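Local coordinates for Mgp-operon protein 3 (Mycoplasma pneumoniae, PDB 6RJ1) that serves as an immunodominant extracellular adhesion protein of a human pathogen and probably takes part in recognising sugars on host cells, at residues Q168-T171 / P172-N176; T837-S841 / A842-V846; T866-N869 / G870-P873. All coordinates share one frame; numbering follows the deposited sequence.

How the contacts relate
Following the chain from the N terminus, contact 1 closes a beta turn in the loop between strand 165-167 and helix 176-179. Contact 2 comes far later and rounds the end of strand 834-838 before the chain enters strand 851-857. Contact 3 turns the chain at the end of strand 862-868, on the way to strand 888-896. The three are in series, neither nested nor crossed. Contact 3 touches both others: Pro-873 CD packs against Tyr-173 OH of contact 1 at 3.4 Å, and Phe-867 CG against Val-846 CG1 of contact 2 at 3.6 Å. Contacts 1 and 2 stay about 11 Å apart at their nearest atoms; contact 3 alone joins loop 168-176 to the loop after strand 834-838.

Contact 1. Residues Q168-T171 / P172-N176; sequences QPVT and PYTPN
Thr-171 and Thr-174 turn their hydroxyls into the same corner by different rotations. In Thr-171 a chi1 of 74° lodges OG1 between its own N and carbonyl carbon, within reach of Tyr-173 N; in Thr-174 a chi1 of -57° sets OG1 anti to the carbonyl carbon, which brings it back to the N-H of Thr-171, the first residue of the turn. The two side chains cross at about a right angle, with their OG1 atoms 3.2 Å apart.

Between them runs a type I beta turn. Its closing bond goes from Thr-174 N to Thr-171 O, 3.0 Å long and nearly straight at 166°. Thr-174 OG1 adds a return bond, accepting from Thr-171 N at 2.9 Å, so the two threonines grip each other in both directions. Thr-171 OG1 also accepts a weak bond from Tyr-173 N at 3.3 Å, an ST turn laid inside the beta turn. Water 1 bridges the two ends of the turn, donating to Thr-171 O and to Thr-174 O, each at 2.8 Å.

Pro-172 suits the second position because its ring already holds phi near the value a type I turn needs, and it has no N-H to satisfy there. Its CG lies over one face of the Tyr-173 ring, offset toward the rim. Before the turn, Val-170 CG1 meets Thr-174 CB at 3.7 Å, a branched apolar side chain set crosswise against the threonine. Helix 360-365 covers Thr-171 and Pro-172 through Ala-362.

Both hydroxyls are also hydrogen-bonded to the carboxylate of Glu-240, Thr-171 to OE2 and Thr-174 to OE1. If that carboxylate is ionised, as seems likely, each threonine would donate to it while accepting a backbone N-H, which gives these buried hydroxyls a use for both roles.

Contact 2. Residues T837-S841 / A842-V846; sequences TPFGS and AESAV
Phe-839 and Glu-843 slide past each other in opposite directions across a turn that follows strand 834-838 of an antiparallel sheet, where residues 842-845 have helical backbone angles without the regular bonds. Glu-843 CB lies over the ring face, 4.1 Å from the centroid and 22° off the normal, a CH-pi contact displaced toward the rim, while CG runs on beside Phe-839 CB. A long side chain suits this place, since one methylene can cover the ring while the polar end passes beyond. The chain bends at chi2, and the carboxylate plane lies 68° from that of the ring. OE1 takes a weak hydrogen bond from Gly-840 N at 3.2 Å, and OE2 accepts the stronger one from the backbone of Gln-919 on strand 914-920. Glycine, having no side chain, lets the carboxylate come close to the backbone.

Ser-844 meets the same ring with its OG in plane at the edge, 3.5 Å from CE1. This small hydroxyl, also bonded to Tyr-739, reaches back over the turn. Gly-840 O is the shared acceptor: Glu-843 N and Ser-844 N point weakly to it, while Ser-844 OG donates at 2.9 Å from 46° out of the carbonyl plane.

Contact 3. Residues T866-N869 / G870-P873; sequences TFDN and GEKP
Backbone bonds join Asp-868 to Glu-871 and Asn-869 to Lys-872, three residues on: Glu-871 N donates to Asp-868 O and Lys-872 N to Asn-869 O, both at 3.2 Å. This is the pattern of a tight 3-10 turn at the end of a strand.

Of the side-chain bonds, Asp-868 makes the firmer. With CG anti to the backbone N (chi1 -163°), OD1 swings forward to accept from Gly-870 N at 3.1 Å, the N-H coming from above the carboxylate plane, as an Asx turn. Aspartate is short enough to reach an N-H two residues ahead. Asn-869 and Lys-872 lie side by side, pointing the same way, linked by a weak bond from NZ to OD1 at 3.3 Å; their stronger partners are the carbonyls of Lys-886, for Asn-869 ND2, and Asn-884, for Lys-872 NZ.

Like charges may oppose each other at one place, where Glu-871 OE1 comes within 3.6 Å of Asp-868 OD2, their carboxylate planes nearly perpendicular. Lys-852 touches both acidic side chains and may ease their repulsion.

Lys-852 belongs to strand 851-857, which pairs antiparallel with strand 862-868; strand 888-896 also flanks that strand, so the turn leaves the sheet from between two neighbours.

Contact 1. Residues Q168-T171 / P172-N176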
ATOM      1  N   GLN A 168      -2.810  13.105  -3.627  1.00 54.28           N
ATOM      2  CA  GLN A 168      -1.751  12.981  -4.623  1.00 53.86           C
ATOM      3  C   GLN A 168      -0.709  11.967  -4.106  1.00 58.09           C
ATOM      4  O   GLN A 168      -0.539  11.862  -2.885  1.00 57.44           O
ATOM      5  CB  GLN A 168      -1.144  14.351  -4.993  1.00 54.93           C
ATOM      6  CG  GLN A 168      -0.344  15.050  -3.903  1.00 64.31           C
ATOM      7  CD  GLN A 168       0.181  16.389  -4.350  1.00 73.67           C
ATOM      8  OE1 GLN A 168      -0.029  17.404  -3.691  1.00 68.12           O
ATOM      9  NE2 GLN A 168       0.882  16.427  -5.476  1.00 64.21           N
ATOM     10  N   PRO A 169      -0.096  11.119  -4.964  1.00 54.81           N
ATOM     11  CA  PRO A 169       0.825  10.105  -4.433  1.00 54.77           C
ATOM     12  C   PRO A 169       2.016  10.666  -3.663  1.00 60.88           C
ATOM     13  O   PRO A 169       2.500  11.764  -3.955  1.00 61.00           O
ATOM     14  CB  PRO A 169       1.242   9.311  -5.676  1.00 56.17           C
ATOM     15  CG  PRO A 169       0.217   9.616  -6.698  1.00 59.96           C
ATOM     16  CD  PRO A 169      -0.193  11.026  -6.433  1.00 55.42           C
ATOM     17  N   VAL A 170       2.445   9.930  -2.635  1.00 59.58           N
ATOM     18  CA  VAL A 170       3.596  10.293  -1.817  1.00 60.35           C
ATOM     19  C   VAL A 170       4.826   9.866  -2.617  1.00 68.01           C
ATOM     20  O   VAL A 170       4.939   8.702  -3.011  1.00 68.55           O
ATOM     21  CB  VAL A 170       3.552   9.652  -0.404  1.00 64.19           C
ATOM     22  CG1 VAL A 170       4.814   9.984   0.388  1.00 64.32           C
ATOM     23  CG2 VAL A 170       2.306  10.076   0.369  1.00 63.70           C
ATOM     24  N   THR A 171       5.720  10.811  -2.898  1.00 65.81           N
ATOM     25  CA  THR A 171       6.924  10.513  -3.672  1.00 65.96           C
ATOM     26  C   THR A 171       8.096  10.271  -2.718  1.00 71.47           C
ATOM     27  O   THR A 171       8.022  10.695  -1.559  1.00 72.93           O
ATOM     28  CB  THR A 171       7.223  11.656  -4.669  1.00 67.99           C
ATOM     29  OG1 THR A 171       7.730  12.795  -3.967  1.00 62.22           O
ATOM     30  CG2 THR A 171       6.021  12.014  -5.536  1.00 64.15           C
ATOM     31  N   PRO A 172       9.219   9.672  -3.177  1.00 66.43           N
ATOM     32  CA  PRO A 172      10.376   9.516  -2.279  1.00 66.09           C
ATOM     33  C   PRO A 172      10.975  10.845  -1.782  1.00 70.29           C
ATOM     34  O   PRO A 172      11.833  10.825  -0.895  1.00 71.28           O
ATOM     35  CB  PRO A 172      11.376   8.740  -3.140  1.00 67.51           C
ATOM     36  CG  PRO A 172      10.984   9.026  -4.535  1.00 71.49           C
ATOM     37  CD  PRO A 172       9.504   9.112  -4.513  1.00 66.96           C
ATOM     38  N   TYR A 173      10.523  11.989  -2.342  1.00 65.64           N
ATOM     39  CA  TYR A 173      11.003  13.327  -1.980  1.00 65.83           C
ATOM     40  C   TYR A 173      10.008  14.119  -1.128  1.00 68.82           C
ATOM     41  O   TYR A 173      10.259  15.291  -0.831  1.00 67.99           O
ATOM     42  CB  TYR A 173      11.432  14.123  -3.230  1.00 67.67           C
ATOM     43  CG  TYR A 173      12.388  13.350  -4.104  1.00 71.07           C
ATOM     44  CD1 TYR A 173      13.687  13.079  -3.681  1.00 73.39           C
ATOM     45  CD2 TYR A 173      11.983  12.847  -5.333  1.00 72.87           C
ATOM     46  CE1 TYR A 173      14.563  12.335  -4.466  1.00 74.45           C
ATOM     47  CE2 TYR A 173      12.853  12.107  -6.130  1.00 74.53           C
ATOM     48  CZ  TYR A 173      14.140  11.851  -5.691  1.00 83.92           C
ATOM     49  OH  TYR A 173      14.989  11.100  -6.459  1.00 89.87           O
ATOM     50  N   THR A 174       8.894  13.475  -0.719  1.00 64.72           N
ATOM     51  CA  THR A 174       7.871  14.094   0.121  1.00 64.20           C
ATOM     52  C   THR A 174       8.447  14.234   1.535  1.00 67.96           C
ATOM     53  O   THR A 174       8.736  13.212   2.166  1.00 68.49           O
ATOM     54  CB  THR A 174       6.554  13.282   0.086  1.00 67.46           C
ATOM     55  OG1 THR A 174       6.094  13.161  -1.262  1.00 63.32           O
ATOM     56  CG2 THR A 174       5.458  13.895   0.961  1.00 62.40           C
ATOM     57  N   PRO A 175       8.663  15.474   2.032  1.00 63.11           N
ATOM     58  CA  PRO A 175       9.213  15.620   3.389  1.00 62.45           C
ATOM     59  C   PRO A 175       8.147  15.453   4.474  1.00 66.76           C
ATOM     60  O   PRO A 175       6.956  15.569   4.188  1.00 66.03           O
ATOM     61  CB  PRO A 175       9.809  17.031   3.377  1.00 63.71           C
ATOM     62  CG  PRO A 175       9.037  17.778   2.352  1.00 68.19           C
ATOM     63  CD  PRO A 175       8.382  16.789   1.417  1.00 64.30           C
ATOM     64  N   ASN A 176       8.580  15.189   5.719  1.00 64.24           N
ATOM     65  CA  ASN A 176       7.714  15.029   6.898  1.00 63.80           C
ATOM     66  C   ASN A 176       6.708  16.185   7.073  1.00 65.94           C
ATOM     67  O   ASN A 176       5.532  15.912   7.294  1.00 65.53           O
ATOM     68  CB  ASN A 176       8.558  14.837   8.177  1.00 63.51           C
ATOM     69  CG  ASN A 176       9.051  13.428   8.411  1.00 79.77           C
ATOM     70  OD1 ASN A 176       8.472  12.429   7.948  1.00 70.11           O
ATOM     71  ND2 ASN A 176      10.121  13.320   9.172  1.00 73.59           N
TER
HETATM   72  O   HOH W   1       9.025  10.640   1.038  1.00 70.12           O

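Contact 2. Residues T837-S841 / A842-V846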
ATOM      1  N   THR A 837      11.338  -8.830  11.904  1.00 69.15           N
ATOM      2  CA  THR A 837      12.702  -8.823  12.429  1.00 69.08           C
ATOM      3  C   THR A 837      13.410  -7.588  11.871  1.00 73.88           C
ATOM      4  O   THR A 837      13.524  -7.461  10.648  1.00 73.81           O
ATOM      5  CB  THR A 837      13.422 -10.132  12.105  1.00 77.19           C
ATOM      6  OG1 THR A 837      12.561 -11.226  12.419  1.00 83.74           O
ATOM      7  CG2 THR A 837      14.748 -10.273  12.852  1.00 69.94           C
ATOM      8  N   PRO A 838      13.853  -6.646  12.733  1.00 70.77           N
ATOM      9  CA  PRO A 838      14.524  -5.442  12.217  1.00 70.85           C
ATOM     10  C   PRO A 838      15.866  -5.756  11.575  1.00 76.16           C
ATOM     11  O   PRO A 838      16.630  -6.554  12.121  1.00 76.16           O
ATOM     12  CB  PRO A 838      14.709  -4.569  13.470  1.00 72.41           C
ATOM     13  CG  PRO A 838      13.852  -5.177  14.525  1.00 76.27           C
ATOM     14  CD  PRO A 838      13.796  -6.629  14.208  1.00 71.89           C
ATOM     15  N   PHE A 839      16.151  -5.153  10.411  1.00 73.70           N
ATOM     16  CA  PHE A 839      17.442  -5.387   9.772  1.00 73.65           C
ATOM     17  C   PHE A 839      18.493  -4.343  10.223  1.00 79.89           C
ATOM     18  O   PHE A 839      18.143  -3.324  10.822  1.00 80.23           O
ATOM     19  CB  PHE A 839      17.334  -5.537   8.240  1.00 74.80           C
ATOM     20  CG  PHE A 839      16.575  -4.536   7.400  1.00 75.83           C
ATOM     21  CD1 PHE A 839      16.765  -3.168   7.570  1.00 78.21           C
ATOM     22  CD2 PHE A 839      15.781  -4.961   6.333  1.00 77.51           C
ATOM     23  CE1 PHE A 839      16.095  -2.245   6.750  1.00 78.97           C
ATOM     24  CE2 PHE A 839      15.106  -4.040   5.521  1.00 79.48           C
ATOM     25  CZ  PHE A 839      15.273  -2.690   5.730  1.00 77.38           C
ATOM     26  N   GLY A 840      19.765  -4.644   9.986  1.00 77.70           N
ATOM     27  CA  GLY A 840      20.888  -3.797  10.372  1.00 77.74           C
ATOM     28  C   GLY A 840      21.022  -2.500   9.601  1.00 82.42           C
ATOM     29  O   GLY A 840      20.251  -2.229   8.674  1.00 81.20           O
ATOM     30  N   SER A 841      22.024  -1.696   9.986  1.00 80.91           N
ATOM     31  CA  SER A 841      22.342  -0.400   9.386  1.00 81.75           C
ATOM     32  C   SER A 841      22.713  -0.515   7.898  1.00 86.77           C
ATOM     33  O   SER A 841      22.352   0.364   7.112  1.00 87.10           O
ATOM     34  CB  SER A 841      23.477   0.266  10.158  1.00 85.91           C
ATOM     35  OG  SER A 841      23.471   1.669   9.961  1.00 97.14           O
ATOM     36  N   ALA A 842      23.412  -1.607   7.524  1.00 82.70           N
ATOM     37  CA  ALA A 842      23.852  -1.889   6.158  1.00 82.61           C
ATOM     38  C   ALA A 842      22.688  -2.086   5.186  1.00 86.36           C
ATOM     39  O   ALA A 842      22.792  -1.700   4.014  1.00 87.13           O
ATOM     40  CB  ALA A 842      24.754  -3.112   6.146  1.00 83.40           C
ATOM     41  N   GLU A 843      21.592  -2.695   5.671  1.00 80.73           N
ATOM     42  CA  GLU A 843      20.385  -2.964   4.879  1.00 79.17           C
ATOM     43  C   GLU A 843      19.391  -1.817   4.953  1.00 80.28           C
ATOM     44  O   GLU A 843      18.539  -1.704   4.079  1.00 80.21           O
ATOM     45  CB  GLU A 843      19.734  -4.322   5.218  1.00 80.48           C
ATOM     46  CG  GLU A 843      20.099  -4.909   6.575  1.00 92.56           C
ATOM     47  CD  GLU A 843      21.406  -5.665   6.728  1.00114.60           C
ATOM     48  OE1 GLU A 843      21.793  -5.925   7.890  1.00113.38           O
ATOM     49  OE2 GLU A 843      22.042  -6.000   5.702  1.00105.81           O
ATOM     50  N   SER A 844      19.524  -0.945   5.971  1.00 75.29           N
ATOM     51  CA  SER A 844      18.715   0.265   6.153  1.00 74.16           C
ATOM     52  C   SER A 844      19.214   1.348   5.184  1.00 76.11           C
ATOM     53  O   SER A 844      18.548   2.361   4.998  1.00 76.00           O
ATOM     54  CB  SER A 844      18.823   0.772   7.590  1.00 77.76           C
ATOM     55  OG  SER A 844      18.217  -0.117   8.513  1.00 86.17           O
ATOM     56  N   ALA A 845      20.396   1.130   4.587  1.00 71.62           N
ATOM     57  CA  ALA A 845      21.035   2.030   3.631  1.00 70.84           C
ATOM     58  C   ALA A 845      20.546   1.753   2.205  1.00 73.96           C
ATOM     59  O   ALA A 845      20.759   2.583   1.317  1.00 74.54           O
ATOM     60  CB  ALA A 845      22.549   1.873   3.709  1.00 71.33           C
ATOM     61  N   VAL A 846      19.894   0.586   1.995  1.00 68.21           N
ATOM     62  CA  VAL A 846      19.330   0.115   0.724  1.00 66.56           C
ATOM     63  C   VAL A 846      18.016   0.847   0.422  1.00 69.21           C
ATOM     64  O   VAL A 846      17.127   0.888   1.275  1.00 68.12           O
ATOM     65  CB  VAL A 846      19.115  -1.427   0.747  1.00 69.63           C
ATOM     66  CG1 VAL A 846      18.506  -1.937  -0.553  1.00 68.96           C
ATOM     67  CG2 VAL A 846      20.412  -2.171   1.058  1.00 69.44           C
TER

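Contact 3. Residues T866-N869 / G870-P873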
ATOM      1  N   THR A 866      16.940  -8.348  -5.251  1.00 66.59           N
ATOM      2  CA  THR A 866      17.823  -7.559  -6.096  1.00 66.40           C
ATOM      3  C   THR A 866      17.325  -6.126  -6.177  1.00 70.31           C
ATOM      4  O   THR A 866      16.159  -5.884  -6.478  1.00 70.45           O
ATOM      5  CB  THR A 866      18.027  -8.237  -7.451  1.00 75.44           C
ATOM      6  OG1 THR A 866      18.454  -9.586  -7.234  1.00 77.86           O
ATOM      7  CG2 THR A 866      19.048  -7.518  -8.317  1.00 70.65           C
ATOM      8  N   PHE A 867      18.216  -5.185  -5.882  1.00 66.35           N
ATOM      9  CA  PHE A 867      17.942  -3.751  -5.906  1.00 65.97           C
ATOM     10  C   PHE A 867      18.803  -3.080  -6.963  1.00 69.91           C
ATOM     11  O   PHE A 867      20.025  -3.224  -6.947  1.00 69.35           O
ATOM     12  CB  PHE A 867      18.229  -3.147  -4.528  1.00 67.68           C
ATOM     13  CG  PHE A 867      17.227  -3.588  -3.490  1.00 69.04           C
ATOM     14  CD1 PHE A 867      16.057  -2.865  -3.281  1.00 71.00           C
ATOM     15  CD2 PHE A 867      17.452  -4.727  -2.719  1.00 70.13           C
ATOM     16  CE1 PHE A 867      15.127  -3.273  -2.329  1.00 71.17           C
ATOM     17  CE2 PHE A 867      16.516  -5.133  -1.769  1.00 72.41           C
ATOM     18  CZ  PHE A 867      15.354  -4.412  -1.594  1.00 70.20           C
ATOM     19  N   ASP A 868      18.169  -2.341  -7.868  1.00 66.48           N
ATOM     20  CA  ASP A 868      18.820  -1.660  -8.980  1.00 66.47           C
ATOM     21  C   ASP A 868      18.744  -0.149  -8.772  1.00 71.10           C
ATOM     22  O   ASP A 868      17.645   0.394  -8.735  1.00 71.02           O
ATOM     23  CB  ASP A 868      18.101  -2.063 -10.285  1.00 68.61           C
ATOM     24  CG  ASP A 868      18.818  -1.810 -11.599  1.00 84.14           C
ATOM     25  OD1 ASP A 868      19.621  -0.844 -11.668  1.00 86.17           O
ATOM     26  OD2 ASP A 868      18.554  -2.562 -12.572  1.00 90.37           O
ATOM     27  N   ASN A 869      19.907   0.532  -8.658  1.00 67.79           N
ATOM     28  CA  ASN A 869      20.005   1.992  -8.494  1.00 67.30           C
ATOM     29  C   ASN A 869      19.452   2.796  -9.689  1.00 71.37           C
ATOM     30  O   ASN A 869      19.075   3.953  -9.515  1.00 70.34           O
ATOM     31  CB  ASN A 869      21.437   2.407  -8.168  1.00 68.08           C
ATOM     32  CG  ASN A 869      21.887   2.050  -6.768  1.00 87.86           C
ATOM     33  OD1 ASN A 869      21.094   1.663  -5.899  1.00 82.56           O
ATOM     34  ND2 ASN A 869      23.178   2.179  -6.510  1.00 77.72           N
ATOM     35  N   GLY A 870      19.377   2.162 -10.866  1.00 68.81           N
ATOM     36  CA  GLY A 870      18.835   2.747 -12.090  1.00 68.93           C
ATOM     37  C   GLY A 870      17.333   2.960 -12.039  1.00 73.95           C
ATOM     38  O   GLY A 870      16.770   3.691 -12.863  1.00 73.97           O
ATOM     39  N   GLU A 871      16.675   2.319 -11.056  1.00 70.63           N
ATOM     40  CA  GLU A 871      15.244   2.417 -10.800  1.00 70.45           C
ATOM     41  C   GLU A 871      14.881   3.705 -10.034  1.00 74.10           C
ATOM     42  O   GLU A 871      13.703   3.960  -9.824  1.00 75.20           O
ATOM     43  CB  GLU A 871      14.738   1.151 -10.079  1.00 72.05           C
ATOM     44  CG  GLU A 871      13.741   0.329 -10.885  1.00 87.22           C
ATOM     45  CD  GLU A 871      14.285  -0.416 -12.092  1.00120.87           C
ATOM     46  OE1 GLU A 871      15.247  -1.203 -11.936  1.00121.37           O
ATOM     47  OE2 GLU A 871      13.732  -0.224 -13.199  1.00123.54           O
ATOM     48  N   LYS A 872      15.884   4.520  -9.641  1.00 69.93           N
ATOM     49  CA  LYS A 872      15.703   5.807  -8.947  1.00 69.04           C
ATOM     50  C   LYS A 872      15.210   6.878  -9.936  1.00 73.15           C
ATOM     51  O   LYS A 872      15.548   6.779 -11.120  1.00 73.18           O
ATOM     52  CB  LYS A 872      17.047   6.289  -8.364  1.00 70.36           C
ATOM     53  CG  LYS A 872      17.434   5.660  -7.046  1.00 72.36           C
ATOM     54  CD  LYS A 872      18.689   6.301  -6.486  1.00 77.82           C
ATOM     55  CE  LYS A 872      19.176   5.627  -5.232  1.00 82.81           C
ATOM     56  NZ  LYS A 872      20.400   4.822  -5.476  1.00 97.31           N
ATOM     57  N   PRO A 873      14.486   7.945  -9.495  1.00 70.02           N
ATOM     58  CA  PRO A 873      14.085   9.008 -10.449  1.00 69.75           C
ATOM     59  C   PRO A 873      15.295   9.769 -10.985  1.00 72.06           C
ATOM     60  O   PRO A 873      16.340   9.752 -10.342  1.00 70.42           O
ATOM     61  CB  PRO A 873      13.193   9.932  -9.610  1.00 71.61           C
ATOM     62  CG  PRO A 873      12.836   9.138  -8.383  1.00 76.14           C
ATOM     63  CD  PRO A 873      14.001   8.249  -8.132  1.00 71.90           C
TER